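PDB 3JQ0: SusD superfamily protein from Bacteroides vulgatus ATCC 8482, which probably binds glycans or related nutrients at the outer membrane, as expected of a SusD-family protein, although its own ligand is not established. Local coordinates for residues Asp74-Ile79 against Tyr113-Leu118. Sequence-based numbering, arbitrary orientation.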
# COMPACT_ATOMS: atom_id res chain seq x y z
N ASP A 74 -3.50 -15.99 5.14
CA ASP A 74 -3.22 -16.40 6.48
C ASP A 74 -3.71 -15.38 7.53
O ASP A 74 -3.18 -15.30 8.63
CB ASP A 74 -1.73 -16.69 6.58
CG ASP A 74 -1.41 -17.47 7.77
OD1 ASP A 74 -2.22 -18.34 8.18
OD2 ASP A 74 -0.35 -17.18 8.35
N MSE A 75 -4.73 -14.61 7.18
CA MSE A 75 -5.22 -13.57 8.11
C MSE A 75 -6.05 -14.06 9.27
O MSE A 75 -6.07 -13.43 10.32
CB MSE A 75 -5.91 -12.47 7.33
CG MSE A 75 -4.96 -11.63 6.50
SE MSE A 75 -5.89 -10.14 5.63
CE MSE A 75 -5.96 -10.79 3.87
N TYR A 76 -6.70 -15.22 9.11
CA TYR A 76 -7.60 -15.67 10.18
C TYR A 76 -6.88 -16.05 11.46
O TYR A 76 -7.39 -15.86 12.55
CB TYR A 76 -8.51 -16.80 9.75
CG TYR A 76 -9.70 -16.26 8.98
CD1 TYR A 76 -10.79 -15.74 9.65
CD2 TYR A 76 -9.74 -16.21 7.61
CE1 TYR A 76 -11.91 -15.21 8.98
CE2 TYR A 76 -10.83 -15.66 6.91
CZ TYR A 76 -11.91 -15.18 7.59
OH TYR A 76 -12.97 -14.69 6.88
N LYS A 77 -5.66 -16.57 11.38
CA LYS A 77 -5.00 -16.91 12.66
C LYS A 77 -4.55 -15.61 13.36
O LYS A 77 -4.40 -15.62 14.57
CB LYS A 77 -3.92 -17.97 12.54
CG LYS A 77 -2.71 -17.55 11.78
CD LYS A 77 -1.70 -18.72 11.87
CE LYS A 77 -0.48 -18.66 11.00
NZ LYS A 77 0.33 -17.49 11.35
N ILE A 78 -4.36 -14.49 12.62
CA ILE A 78 -4.15 -13.19 13.28
C ILE A 78 -5.41 -12.72 13.95
O ILE A 78 -5.40 -12.32 15.11
CB ILE A 78 -3.62 -12.09 12.31
CG1 ILE A 78 -2.51 -12.62 11.38
CG2 ILE A 78 -3.24 -10.85 13.05
CD1 ILE A 78 -2.04 -11.62 10.35
N ILE A 79 -6.51 -12.80 13.22
CA ILE A 79 -7.82 -12.43 13.74
C ILE A 79 -8.11 -13.19 15.05
O ILE A 79 -8.59 -12.60 16.03
CB ILE A 79 -8.91 -12.61 12.66
CG1 ILE A 79 -8.71 -11.55 11.55
CG2 ILE A 79 -10.32 -12.50 13.26
CD1 ILE A 79 -9.47 -11.87 10.26
N TYR A 113 -9.21 -3.63 10.10
CA TYR A 113 -8.24 -3.47 9.02
C TYR A 113 -8.09 -4.76 8.22
O TYR A 113 -8.10 -4.78 6.98
CB TYR A 113 -6.90 -3.04 9.65
CG TYR A 113 -5.81 -2.87 8.64
CD1 TYR A 113 -5.73 -1.73 7.82
CD2 TYR A 113 -4.85 -3.85 8.46
CE1 TYR A 113 -4.73 -1.62 6.83
CE2 TYR A 113 -3.85 -3.72 7.53
CZ TYR A 113 -3.81 -2.65 6.70
OH TYR A 113 -2.85 -2.58 5.69
N LEU A 114 -7.95 -5.88 8.92
CA LEU A 114 -7.82 -7.16 8.25
C LEU A 114 -9.11 -7.54 7.52
O LEU A 114 -9.05 -7.98 6.37
CB LEU A 114 -7.39 -8.26 9.24
CG LEU A 114 -6.01 -8.09 9.84
CD1 LEU A 114 -5.74 -9.14 10.90
CD2 LEU A 114 -4.90 -8.14 8.76
N TYR A 115 -10.25 -7.38 8.17
CA TYR A 115 -11.49 -7.66 7.51
C TYR A 115 -11.72 -6.80 6.27
O TYR A 115 -12.38 -7.25 5.32
CB TYR A 115 -12.70 -7.62 8.44
CG TYR A 115 -12.89 -8.93 9.21
CD1 TYR A 115 -13.32 -10.06 8.57
CD2 TYR A 115 -12.57 -9.03 10.55
CE1 TYR A 115 -13.46 -11.27 9.24
CE2 TYR A 115 -12.75 -10.20 11.25
CZ TYR A 115 -13.19 -11.32 10.60
OH TYR A 115 -13.33 -12.56 11.23
N PHE A 116 -11.19 -5.57 6.25
CA PHE A 116 -11.35 -4.69 5.08
C PHE A 116 -10.48 -5.15 3.90
O PHE A 116 -10.91 -5.07 2.75
CB PHE A 116 -11.11 -3.24 5.49
CG PHE A 116 -11.38 -2.23 4.41
CD1 PHE A 116 -12.59 -2.20 3.72
CD2 PHE A 116 -10.43 -1.28 4.09
CE1 PHE A 116 -12.84 -1.27 2.76
CE2 PHE A 116 -10.68 -0.34 3.10
CZ PHE A 116 -11.91 -0.32 2.44
N HIS A 117 -9.28 -5.69 4.16
CA HIS A 117 -8.55 -6.40 3.10
C HIS A 117 -9.35 -7.59 2.59
O HIS A 117 -9.45 -7.85 1.40
CB HIS A 117 -7.18 -6.87 3.57
CG HIS A 117 -6.12 -5.82 3.57
ND1 HIS A 117 -5.59 -5.27 2.43
CD2 HIS A 117 -5.42 -5.31 4.61
CE1 HIS A 117 -4.65 -4.42 2.77
NE2 HIS A 117 -4.53 -4.41 4.09
N LEU A 118 -9.91 -8.36 3.52
CA LEU A 118 -10.69 -9.55 3.13
C LEU A 118 -11.91 -9.19 2.28
O LEU A 118 -12.19 -9.82 1.28
CB LEU A 118 -11.11 -10.38 4.37
CG LEU A 118 -9.98 -11.05 5.17
CD1 LEU A 118 -10.52 -11.69 6.45
CD2 LEU A 118 -9.31 -12.10 4.30
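Met75, a selenomethionine, reaches over from the start of helix 75-91 to Leu114 and Leu118 of helix 97-122. Segments 75-79 and 113-118 run antiparallel, their axes 10.6 Å apart at closest approach and 156° between their directions, in a helical hairpin consistent with the TPR-like helical part of SusD-family proteins. Met75 lays SE against Leu114 CD2 at 3.8 Å, and a bend at chi3 (-105°) brings CE to 3.6 Å from Leu118 CD2; Met75 and Leu118 lie alongside each other, pointing opposite ways. Leu114 spreads its branches: while CD2 meets the selenium, CD1 fits against Ile78 CG2 at 3.7 Å and Ile79 CG1 at 3.9 Å. On the flank, the Tyr76 and Tyr115 side chains cross nearly at right angles, and Leu118 CD1 packs obliquely on the Tyr76 ring. The Tyr76 and Tyr115 hydroxyls hydrogen-bond to Val126 O and Tyr128 O, tying the loop after helix 97-122 to the pair. Ile79 CD1 sits over one face of the Tyr115 ring, a CH-pi contact 4.0 Å from its centroid. Replacing Tyr115 by alanine would probably leave Tyr128 O without this hydroxyl and open a gap beside Ile79. Ile79 CG2 lies 3.6 Å from Tyr115 OH.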